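Long-range contacts in universal stress protein A-like protein (Arabidopsis thaliana, PDB 2GM3), which binds AMP in the nucleotide pocket of a universal stress protein domain, its role in the plant cell being otherwise unsettled: residues S15-S26 with T168-D175; P5-N13 with E119-V130. All coordinates share one frame; numbering follows the deposited sequence.

Contact 1 (S15-S26 with T168-D175). With AMP (adenosine monophosphate), chain G.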
loop_
_atom_site.group_PDB
_atom_site.type_symbol
_atom_site.label_atom_id
_atom_site.label_comp_id
_atom_site.label_asym_id
_atom_site.label_seq_id
_atom_site.Cartn_x
_atom_site.Cartn_y
_atom_site.Cartn_z
ATOM N N SER A 15 -8.271 -17.373 9.301
ATOM C CA SER A 15 -9.063 -17.858 8.191
ATOM C C SER A 15 -10.384 -18.393 8.698
ATOM O O SER A 15 -10.451 -18.912 9.813
ATOM C CB SER A 15 -8.339 -18.964 7.452
ATOM O OG SER A 15 -9.281 -19.743 6.753
ATOM N N THR A 16 -11.432 -18.274 7.883
ATOM C CA THR A 16 -12.727 -18.875 8.233
ATOM C C THR A 16 -12.985 -20.192 7.487
ATOM O O THR A 16 -13.932 -20.898 7.818
ATOM C CB THR A 16 -13.929 -17.908 8.062
ATOM O OG1 THR A 16 -14.067 -17.562 6.685
ATOM C CG2 THR A 16 -13.727 -16.627 8.878
ATOM N N ILE A 17 -12.157 -20.512 6.491
ATOM C CA ILE A 17 -12.293 -21.760 5.754
ATOM C C ILE A 17 -11.180 -22.722 6.118
ATOM O O ILE A 17 -11.414 -23.926 6.282
ATOM C CB ILE A 17 -12.283 -21.561 4.227
ATOM C CG1 ILE A 17 -11.387 -20.370 3.832
ATOM C CG2 ILE A 17 -13.747 -21.467 3.679
ATOM C CD1 ILE A 17 -10.422 -20.685 2.714
ATOM N N LYS A 18 -9.960 -22.194 6.215
ATOM C CA LYS A 18 -8.823 -22.992 6.664
ATOM C C LYS A 18 -9.041 -23.291 8.134
ATOM O O LYS A 18 -9.437 -22.407 8.889
ATOM C CB LYS A 18 -7.491 -22.240 6.487
ATOM C CG LYS A 18 -7.127 -21.924 5.028
ATOM C CD LYS A 18 -5.623 -21.809 4.795
ATOM C CE LYS A 18 -5.174 -22.868 3.739
ATOM N NZ LYS A 18 -3.666 -22.987 3.622
ATOM N N ASP A 19 -8.800 -24.535 8.539
ATOM C CA ASP A 19 -8.822 -24.859 9.955
ATOM C C ASP A 19 -7.925 -23.926 10.807
ATOM O O ASP A 19 -6.944 -23.334 10.351
ATOM C CB ASP A 19 -8.533 -26.344 10.203
ATOM C CG ASP A 19 -9.813 -27.174 10.301
ATOM O OD1 ASP A 19 -10.904 -26.562 10.370
ATOM O OD2 ASP A 19 -9.744 -28.433 10.317
ATOM N N TYR A 20 -8.324 -23.786 12.054
ATOM C CA TYR A 20 -7.640 -22.962 13.014
ATOM C C TYR A 20 -6.352 -23.702 13.439
ATOM O O TYR A 20 -6.306 -24.950 13.428
ATOM C CB TYR A 20 -8.693 -22.689 14.140
ATOM C CG TYR A 20 -8.389 -23.122 15.566
ATOM C CD1 TYR A 20 -8.444 -24.455 15.926
ATOM C CD2 TYR A 20 -8.093 -22.176 16.571
ATOM C CE1 TYR A 20 -8.172 -24.861 17.229
ATOM C CE2 TYR A 20 -7.820 -22.567 17.894
ATOM C CZ TYR A 20 -7.854 -23.912 18.207
ATOM O OH TYR A 20 -7.608 -24.361 19.504
ATOM N N PRO A 21 -5.318 -22.940 13.816
ATOM C CA PRO A 21 -5.247 -21.481 13.835
ATOM C C PRO A 21 -4.602 -20.730 12.646
ATOM O O PRO A 21 -3.891 -19.719 12.837
ATOM C CB PRO A 21 -4.588 -21.195 15.206
ATOM C CG PRO A 21 -4.124 -22.612 15.740
ATOM C CD PRO A 21 -4.189 -23.525 14.543
ATOM N N ASN A 22 -4.922 -21.187 11.437
ATOM C CA ASN A 22 -4.384 -20.596 10.225
ATOM C C ASN A 22 -4.742 -19.144 10.035
ATOM O O ASN A 22 -5.889 -18.751 10.314
ATOM C CB ASN A 22 -4.853 -21.408 9.055
ATOM C CG ASN A 22 -4.383 -22.785 9.165
ATOM O OD1 ASN A 22 -3.221 -23.000 9.464
ATOM N ND2 ASN A 22 -5.275 -23.740 9.012
ATOM N N PRO A 23 -3.768 -18.335 9.554
ATOM C CA PRO A 23 -4.067 -16.954 9.105
ATOM C C PRO A 23 -4.978 -16.979 7.891
ATOM O O PRO A 23 -5.021 -17.969 7.172
ATOM C CB PRO A 23 -2.707 -16.438 8.663
ATOM C CG PRO A 23 -1.921 -17.747 8.286
ATOM C CD PRO A 23 -2.349 -18.689 9.373
ATOM N N SER A 24 -5.705 -15.899 7.656
ATOM C CA SER A 24 -6.493 -15.780 6.425
ATOM C C SER A 24 -5.544 -15.838 5.228
ATOM O O SER A 24 -4.397 -15.379 5.317
ATOM C CB SER A 24 -7.294 -14.477 6.437
ATOM O OG SER A 24 -6.491 -13.337 6.202
ATOM N N ILE A 25 -6.011 -16.400 4.125
ATOM C CA ILE A 25 -5.240 -16.430 2.895
ATOM C C ILE A 25 -4.756 -15.032 2.504
ATOM O O ILE A 25 -3.613 -14.857 2.097
ATOM C CB ILE A 25 -6.018 -17.046 1.738
ATOM C CG1 ILE A 25 -6.566 -18.426 2.105
ATOM C CG2 ILE A 25 -5.111 -17.208 0.550
ATOM C CD1 ILE A 25 -7.696 -18.850 1.209
ATOM N N SER A 26 -5.601 -14.028 2.702
ATOM C CA SER A 26 -5.269 -12.719 2.207
ATOM C C SER A 26 -4.155 -12.037 3.019
ATOM O O SER A 26 -3.227 -11.430 2.462
ATOM C CB SER A 26 -6.526 -11.848 2.064
ATOM O OG SER A 26 -7.049 -11.506 3.321
ATOM N N THR A 168 -7.259 -18.090 -4.421
ATOM C CA THR A 168 -8.531 -17.439 -4.190
ATOM C C THR A 168 -9.636 -18.501 -4.206
ATOM O O THR A 168 -9.767 -19.221 -5.188
ATOM C CB THR A 168 -8.765 -16.359 -5.253
ATOM O OG1 THR A 168 -7.699 -15.415 -5.173
ATOM C CG2 THR A 168 -10.099 -15.629 -5.020
ATOM N N PRO A 169 -10.411 -18.611 -3.103
ATOM C CA PRO A 169 -11.451 -19.634 -3.034
ATOM C C PRO A 169 -12.572 -19.271 -3.993
ATOM O O PRO A 169 -12.754 -18.094 -4.319
ATOM C CB PRO A 169 -11.944 -19.568 -1.579
ATOM C CG PRO A 169 -10.964 -18.703 -0.844
ATOM C CD PRO A 169 -10.379 -17.786 -1.874
ATOM N N SER A 170 -13.310 -20.268 -4.457
ATOM C CA SER A 170 -14.323 -20.018 -5.472
ATOM C C SER A 170 -15.291 -18.912 -5.029
ATOM O O SER A 170 -15.730 -18.110 -5.844
ATOM C CB SER A 170 -15.034 -21.302 -5.871
ATOM O OG SER A 170 -15.515 -21.983 -4.725
ATOM N N ASP A 171 -15.577 -18.843 -3.736
ATOM C CA ASP A 171 -16.312 -17.713 -3.190
ATOM C C ASP A 171 -15.306 -16.752 -2.567
ATOM O O ASP A 171 -14.683 -17.065 -1.558
ATOM C CB ASP A 171 -17.347 -18.178 -2.168
ATOM C CG ASP A 171 -18.119 -17.028 -1.537
ATOM O OD1 ASP A 171 -17.774 -15.841 -1.744
ATOM O OD2 ASP A 171 -19.091 -17.329 -0.816
ATOM N N PRO A 172 -15.137 -15.572 -3.184
ATOM C CA PRO A 172 -14.073 -14.665 -2.754
ATOM C C PRO A 172 -14.246 -14.130 -1.330
ATOM O O PRO A 172 -13.249 -13.669 -0.700
ATOM C CB PRO A 172 -14.122 -13.533 -3.784
ATOM C CG PRO A 172 -14.963 -14.025 -4.920
ATOM C CD PRO A 172 -15.905 -15.037 -4.327
ATOM N N ALA A 173 -15.474 -14.201 -0.813
ATOM C CA ALA A 173 -15.748 -13.752 0.562
ATOM C C ALA A 173 -15.017 -14.636 1.572
ATOM O O ALA A 173 -14.620 -14.175 2.632
ATOM C CB ALA A 173 -17.268 -13.718 0.839
ATOM N N ASP A 174 -14.836 -15.903 1.200
ATOM C CA ASP A 174 -14.069 -16.882 1.952
ATOM C C ASP A 174 -12.630 -16.482 2.042
ATOM O O ASP A 174 -12.012 -16.098 1.054
ATOM C CB ASP A 174 -14.120 -18.235 1.251
ATOM C CG ASP A 174 -15.487 -18.844 1.282
ATOM O OD1 ASP A 174 -15.890 -19.473 0.267
ATOM O OD2 ASP A 174 -16.178 -18.674 2.309
ATOM N N ASP A 175 -12.086 -16.626 3.237
ATOM C CA ASP A 175 -10.720 -16.231 3.513
ATOM C C ASP A 175 -10.216 -17.125 4.649
ATOM O O ASP A 175 -9.002 -17.360 4.785
ATOM C CB ASP A 175 -10.645 -14.748 3.878
ATOM C CG ASP A 175 -9.321 -14.101 3.481
ATOM O OD1 ASP A 175 -9.080 -12.943 3.863
ATOM O OD2 ASP A 175 -8.500 -14.735 2.792
ATOM O OXT ASP A 175 -11.051 -17.665 5.418
HETATM P P AMP G . -11.064 -7.282 3.283
HETATM O O1P AMP G . -11.945 -7.434 4.389
HETATM O O2P AMP G . -11.025 -8.442 2.359
HETATM O O3P AMP G . -11.112 -6.029 2.552
HETATM O "O5'" AMP G . -9.572 -7.252 3.840
HETATM C "C5'" AMP G . -9.034 -8.388 4.479
HETATM C "C4'" AMP G . -7.848 -7.891 5.261
HETATM O "O4'" AMP G . -8.254 -7.021 6.372
HETATM C "C3'" AMP G . -7.064 -9.003 5.899
HETATM O "O3'" AMP G . -6.152 -9.536 4.896
HETATM C "C2'" AMP G . -6.310 -8.243 6.980
HETATM O "O2'" AMP G . -5.149 -7.650 6.397
HETATM C "C1'" AMP G . -7.301 -7.169 7.414
HETATM N N9 AMP G . -8.123 -7.706 8.515
HETATM C C8 AMP G . -9.351 -8.271 8.443
HETATM N N7 AMP G . -9.745 -8.631 9.677
HETATM C C5 AMP G . -8.789 -8.259 10.537
HETATM C C6 AMP G . -8.617 -8.334 11.922
HETATM N N6 AMP G . -9.515 -8.872 12.728
HETATM N N1 AMP G . -7.496 -7.856 12.448
HETATM C C2 AMP G . -6.539 -7.316 11.721
HETATM N N3 AMP G . -6.654 -7.214 10.405
HETATM C C4 AMP G . -7.763 -7.673 9.793
#
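At the N-terminus of helix 25-39, beside the AMP ribose, the loop leading into the helix wraps round the chain's last residue, and both carboxylates of Asp-175 are gripped by it. Asp-175 OXT accepts from Thr-16 N (2.6 Å), Ile-17 N and, more distantly, Thr-16 OG1, while Asp-175 O takes the N-H of Ile-25 at 3.2 Å, in the carbonyl plane. Ser-15 OG accepts from Ile-17 N and Lys-18 N in an ST turn and ST motif that shape this loop. With CG anti to the backbone N (chi1 -150°), the Asp-175 side chain meets the first residues of the helix: its OD1 takes Ser-26 OG on the syn lone pair at 2.5 Å, its OD2 takes Ser-26 N at 3.0 Å and a salt bridge from Arg-163. Ser-26 OG in turn accepts from AMP O3' (2.7 Å). Farther out, Ile-25 CD1 and Pro-169 CG meet tip to tip at 3.9 Å. Replacing Asp-175 by an alanine removes OD1 and OD2, which would probably leave Ser-26 OG freer to turn from the ribose and Arg-163 without its salt-bridge partner. Loop N-H groups of Thr-16 and Ile-17 and helix-start N-H groups of Ile-25 and Ser-26 together probably favour two charged carboxylates, Asp-175 being second shell to the nucleotide.

Contact 2 (P5-N13 with E119-V130). With AMP (adenosine monophosphate), chain G.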
loop_
_atom_site.group_PDB
_atom_site.type_symbol
_atom_site.label_atom_id
_atom_site.label_comp_id
_atom_site.label_asym_id
_atom_site.label_seq_id
_atom_site.Cartn_x
_atom_site.Cartn_y
_atom_site.Cartn_z
ATOM N N PRO A 5 14.656 2.705 10.321
ATOM C CA PRO A 5 14.019 1.449 9.924
ATOM C C PRO A 5 12.540 1.674 9.728
ATOM O O PRO A 5 11.884 2.296 10.576
ATOM C CB PRO A 5 14.288 0.486 11.107
ATOM C CG PRO A 5 14.696 1.328 12.223
ATOM C CD PRO A 5 15.292 2.592 11.645
ATOM N N THR A 6 12.030 1.200 8.595
ATOM C CA THR A 6 10.675 1.491 8.201
ATOM C C THR A 6 9.733 0.610 8.987
ATOM O O THR A 6 9.882 -0.621 9.000
ATOM C CB THR A 6 10.517 1.317 6.708
ATOM O OG1 THR A 6 11.202 2.389 6.057
ATOM C CG2 THR A 6 9.063 1.349 6.313
ATOM N N LYS A 7 8.775 1.235 9.665
ATOM C CA LYS A 7 7.789 0.461 10.445
ATOM C C LYS A 7 6.630 0.082 9.563
ATOM O O LYS A 7 5.883 0.922 9.085
ATOM C CB LYS A 7 7.287 1.205 11.697
ATOM C CG LYS A 7 8.388 1.691 12.674
ATOM C CD LYS A 7 7.802 2.727 13.634
ATOM C CE LYS A 7 8.775 3.894 13.883
ATOM N NZ LYS A 7 8.054 5.219 14.017
ATOM N N VAL A 8 6.487 -1.209 9.351
ATOM C CA VAL A 8 5.444 -1.744 8.532
ATOM C C VAL A 8 4.401 -2.405 9.434
ATOM O O VAL A 8 4.663 -3.470 10.010
ATOM C CB VAL A 8 6.035 -2.795 7.597
ATOM C CG1 VAL A 8 4.983 -3.275 6.585
ATOM C CG2 VAL A 8 7.260 -2.242 6.899
HETATM N N MSE A 9 3.215 -1.791 9.532
HETATM C CA MSE A 9 2.106 -2.412 10.272
HETATM C C MSE A 9 1.370 -3.387 9.372
HETATM O O MSE A 9 1.003 -3.023 8.258
HETATM C CB MSE A 9 1.131 -1.367 10.783
HETATM C CG MSE A 9 0.112 -2.000 11.747
HETATM SE SE MSE A 9 -0.879 -0.697 12.745
HETATM C CE MSE A 9 -2.491 -1.129 12.089
ATOM N N VAL A 10 1.178 -4.614 9.840
ATOM C CA VAL A 10 0.554 -5.669 9.025
ATOM C C VAL A 10 -0.643 -6.175 9.791
ATOM O O VAL A 10 -0.492 -6.673 10.885
ATOM C CB VAL A 10 1.509 -6.827 8.750
ATOM C CG1 VAL A 10 0.820 -7.884 7.926
ATOM C CG2 VAL A 10 2.772 -6.350 8.018
ATOM N N ALA A 11 -1.830 -6.011 9.224
ATOM C CA ALA A 11 -3.058 -6.349 9.878
ATOM C C ALA A 11 -3.339 -7.812 9.544
ATOM O O ALA A 11 -3.520 -8.163 8.371
ATOM C CB ALA A 11 -4.162 -5.443 9.363
ATOM N N VAL A 12 -3.379 -8.666 10.565
ATOM C CA VAL A 12 -3.513 -10.112 10.354
ATOM C C VAL A 12 -4.762 -10.647 11.030
ATOM O O VAL A 12 -5.144 -10.215 12.135
ATOM C CB VAL A 12 -2.255 -10.901 10.817
ATOM C CG1 VAL A 12 -0.973 -10.400 10.092
ATOM C CG2 VAL A 12 -2.053 -10.821 12.299
ATOM N N ASN A 13 -5.427 -11.566 10.344
ATOM C CA ASN A 13 -6.614 -12.195 10.889
ATOM C C ASN A 13 -6.647 -13.693 10.569
ATOM O O ASN A 13 -5.819 -14.199 9.788
ATOM C CB ASN A 13 -7.855 -11.499 10.362
ATOM C CG ASN A 13 -8.002 -11.642 8.871
ATOM O OD1 ASN A 13 -7.032 -11.494 8.096
ATOM N ND2 ASN A 13 -9.215 -11.924 8.446
ATOM N N GLU A 119 -5.116 2.266 15.715
ATOM C CA GLU A 119 -3.771 1.794 15.991
ATOM C C GLU A 119 -2.743 2.490 15.111
ATOM O O GLU A 119 -1.654 2.871 15.590
ATOM C CB GLU A 119 -3.703 0.276 15.911
ATOM C CG GLU A 119 -4.429 -0.400 17.086
ATOM C CD GLU A 119 -3.617 -0.336 18.376
ATOM O OE1 GLU A 119 -3.942 0.498 19.269
ATOM O OE2 GLU A 119 -2.624 -1.089 18.486
ATOM N N VAL A 120 -3.115 2.735 13.855
ATOM C CA VAL A 120 -2.272 3.543 12.971
ATOM C C VAL A 120 -1.949 4.886 13.576
ATOM O O VAL A 120 -0.785 5.279 13.599
ATOM C CB VAL A 120 -2.881 3.692 11.556
ATOM C CG1 VAL A 120 -2.168 4.804 10.782
ATOM C CG2 VAL A 120 -2.833 2.336 10.819
ATOM N N LYS A 121 -2.953 5.589 14.082
ATOM C CA LYS A 121 -2.655 6.879 14.679
ATOM C C LYS A 121 -1.974 6.860 16.051
ATOM O O LYS A 121 -1.382 7.854 16.452
ATOM C CB LYS A 121 -3.811 7.898 14.586
ATOM C CG LYS A 121 -5.222 7.410 14.880
ATOM C CD LYS A 121 -6.205 8.106 13.894
ATOM C CE LYS A 121 -7.522 8.477 14.557
ATOM N NZ LYS A 121 -7.305 9.578 15.554
ATOM N N ARG A 122 -1.985 5.706 16.725
ATOM C CA ARG A 122 -1.351 5.550 18.043
ATOM C C ARG A 122 0.113 5.167 17.840
ATOM O O ARG A 122 1.005 5.754 18.431
ATOM C CB ARG A 122 -2.081 4.449 18.837
ATOM C CG ARG A 122 -1.817 4.345 20.351
ATOM C CD ARG A 122 -2.102 2.920 20.883
ATOM N NE ARG A 122 -0.831 2.235 20.991
ATOM C CZ ARG A 122 -0.579 0.969 20.717
ATOM N NH1 ARG A 122 -1.505 0.127 20.320
ATOM N NH2 ARG A 122 0.652 0.544 20.849
ATOM N N VAL A 123 0.342 4.184 16.976
ATOM C CA VAL A 123 1.644 3.563 16.807
ATOM C C VAL A 123 2.455 4.334 15.793
ATOM O O VAL A 123 3.678 4.377 15.864
ATOM C CB VAL A 123 1.458 2.106 16.344
ATOM C CG1 VAL A 123 2.764 1.487 15.863
ATOM C CG2 VAL A 123 0.858 1.280 17.468
ATOM N N ARG A 124 1.752 4.957 14.857
ATOM C CA ARG A 124 2.361 5.719 13.778
ATOM C C ARG A 124 3.380 4.942 12.978
ATOM O O ARG A 124 4.529 5.313 12.928
ATOM C CB ARG A 124 2.880 7.083 14.285
ATOM C CG ARG A 124 1.832 8.167 14.032
ATOM C CD ARG A 124 1.919 9.342 14.938
ATOM N NE ARG A 124 2.571 8.968 16.195
ATOM C CZ ARG A 124 3.034 9.835 17.090
ATOM N NH1 ARG A 124 2.918 11.147 16.915
ATOM N NH2 ARG A 124 3.625 9.375 18.164
ATOM N N PRO A 125 2.933 3.865 12.319
ATOM C CA PRO A 125 3.815 3.087 11.436
ATOM C C PRO A 125 4.026 3.873 10.142
ATOM O O PRO A 125 3.266 4.793 9.837
ATOM C CB PRO A 125 3.020 1.810 11.182
ATOM C CG PRO A 125 1.589 2.260 11.298
ATOM C CD PRO A 125 1.550 3.350 12.317
ATOM N N ASP A 126 5.074 3.556 9.403
ATOM C CA ASP A 126 5.324 4.294 8.209
ATOM C C ASP A 126 4.262 3.918 7.179
ATOM O O ASP A 126 3.792 4.780 6.450
ATOM C CB ASP A 126 6.722 4.030 7.716
ATOM C CG ASP A 126 7.773 4.553 8.670
ATOM O OD1 ASP A 126 7.861 5.780 8.881
ATOM O OD2 ASP A 126 8.519 3.728 9.222
ATOM N N PHE A 127 3.891 2.639 7.136
ATOM C CA PHE A 127 2.751 2.214 6.383
ATOM C C PHE A 127 2.008 1.018 6.934
ATOM O O PHE A 127 2.527 0.284 7.776
ATOM C CB PHE A 127 3.074 2.045 4.896
ATOM C CG PHE A 127 3.994 0.901 4.548
ATOM C CD1 PHE A 127 3.497 -0.207 3.890
ATOM C CD2 PHE A 127 5.367 0.985 4.778
ATOM C CE1 PHE A 127 4.350 -1.259 3.502
ATOM C CE2 PHE A 127 6.211 -0.033 4.412
ATOM C CZ PHE A 127 5.711 -1.164 3.768
ATOM N N LEU A 128 0.797 0.821 6.411
ATOM C CA LEU A 128 -0.090 -0.278 6.783
ATOM C C LEU A 128 -0.222 -1.245 5.614
ATOM O O LEU A 128 -0.515 -0.834 4.487
ATOM C CB LEU A 128 -1.471 0.321 7.127
ATOM C CG LEU A 128 -2.667 -0.586 7.378
ATOM C CD1 LEU A 128 -2.342 -1.578 8.511
ATOM C CD2 LEU A 128 -3.892 0.193 7.700
ATOM N N VAL A 129 0.006 -2.519 5.872
ATOM C CA VAL A 129 -0.274 -3.563 4.900
ATOM C C VAL A 129 -1.540 -4.333 5.315
ATOM O O VAL A 129 -1.647 -4.813 6.450
ATOM C CB VAL A 129 0.886 -4.558 4.796
ATOM C CG1 VAL A 129 0.563 -5.634 3.799
ATOM C CG2 VAL A 129 2.195 -3.868 4.420
ATOM N N VAL A 130 -2.493 -4.424 4.397
ATOM C CA VAL A 130 -3.662 -5.227 4.589
ATOM C C VAL A 130 -3.780 -6.089 3.367
ATOM O O VAL A 130 -3.443 -5.658 2.251
ATOM C CB VAL A 130 -4.982 -4.364 4.767
ATOM C CG1 VAL A 130 -4.946 -3.602 6.103
ATOM C CG2 VAL A 130 -5.160 -3.376 3.617
HETATM P P AMP G . -11.064 -7.282 3.283
HETATM O O1P AMP G . -11.945 -7.434 4.389
HETATM O O2P AMP G . -11.025 -8.442 2.359
HETATM O O3P AMP G . -11.112 -6.029 2.552
HETATM O "O5'" AMP G . -9.572 -7.252 3.840
HETATM C "C5'" AMP G . -9.034 -8.388 4.479
HETATM C "C4'" AMP G . -7.848 -7.891 5.261
HETATM O "O4'" AMP G . -8.254 -7.021 6.372
HETATM C "C3'" AMP G . -7.064 -9.003 5.899
HETATM O "O3'" AMP G . -6.152 -9.536 4.896
HETATM C "C2'" AMP G . -6.310 -8.243 6.980
HETATM O "O2'" AMP G . -5.149 -7.650 6.397
HETATM C "C1'" AMP G . -7.301 -7.169 7.414
HETATM N N9 AMP G . -8.123 -7.706 8.515
HETATM C C8 AMP G . -9.351 -8.271 8.443
HETATM N N7 AMP G . -9.745 -8.631 9.677
HETATM C C5 AMP G . -8.789 -8.259 10.537
HETATM C C6 AMP G . -8.617 -8.334 11.922
HETATM N N6 AMP G . -9.515 -8.872 12.728
HETATM N N1 AMP G . -7.496 -7.856 12.448
HETATM C C2 AMP G . -6.539 -7.316 11.721
HETATM N N3 AMP G . -6.654 -7.214 10.405
HETATM C C4 AMP G . -7.763 -7.673 9.793
#
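Strands 6-11 and 127-130 are neighbouring parallel strands in the five-stranded sheet of this α/β nucleotide-binding domain, and helix 112-123 delivers the chain into the second of them. Backbone bonds alternate in the parallel pattern: Phe-127 N gives to Lys-7 O, Met-9 N to Phe-127 O, Val-129 N to Met-9 O (2.6 Å) and Ala-11 N to Val-129 O. The short axes lie 29° apart. Lys-7 O also accepts from Asp-126 N on a lone pair, so two donors hold this carbonyl where strand 127-130 begins. The Asp-126 side chain returns the grip, its OD2 using the anti lone pair to take Lys-7 N at 2.5 Å.

Apolar packing differs on the two faces. On the face of Val-8, Val-10, Phe-127 and Val-129, Val-8 CG1 sits over the Phe-127 ring in a CH-pi contact, 4.0 Å from its centroid, and also touches Val-129 CG2 at 3.6 Å; Thr-6 CG2 comes to the ring edge in its plane. Trp-33 of the second subunit meets the same ring nearly perpendicularly, and Thr-6 OG1 bonds Lys-37 O of that subunit, placing this end of the sheet at an interface with a neighbouring subunit.

On the other face, selenomethionine Met-9 extends with CG anti to its N (chi1 -171°), side by side with Leu-128, then bends at its last torsion, so that Met-9 CE touches both Leu-128 CD1 (3.6 Å) and Val-120 CG2 of the helix. Pro-125 CG packs against Met-9 CB.

At the C-terminal end of strand 6-11 the nucleotide enters. Ala-11 CB touches Val-130 CG1 and lies 3.2 Å from AMP N3, while the carbonyl oxygen Ala-11 O accepts from AMP O2' at 2.6 Å.

Overall arrangement
Contact 2 is the buried one, joining two strands of the central sheet and the helix before one of them; contact 1 is partly exposed and ties the C-terminal tail to the loop that follows strand 6-11. Their centres lie about 22 Å apart, on opposite sides of the chain's centre, yet Asn-13 OD1 and Ser-24 OG probably share a hydrogen bond where the two regions meet. Backbone bonding and hydrocarbon packing dominate contact 2, while charged carboxylates and N-H donors dominate contact 1. Both reach the AMP ribose, through neighbouring hydroxyls: O2' is bonded to 5-13, O3' to 15-26. In the two-chain assembly the second subunit reaches contact 2 but not contact 1.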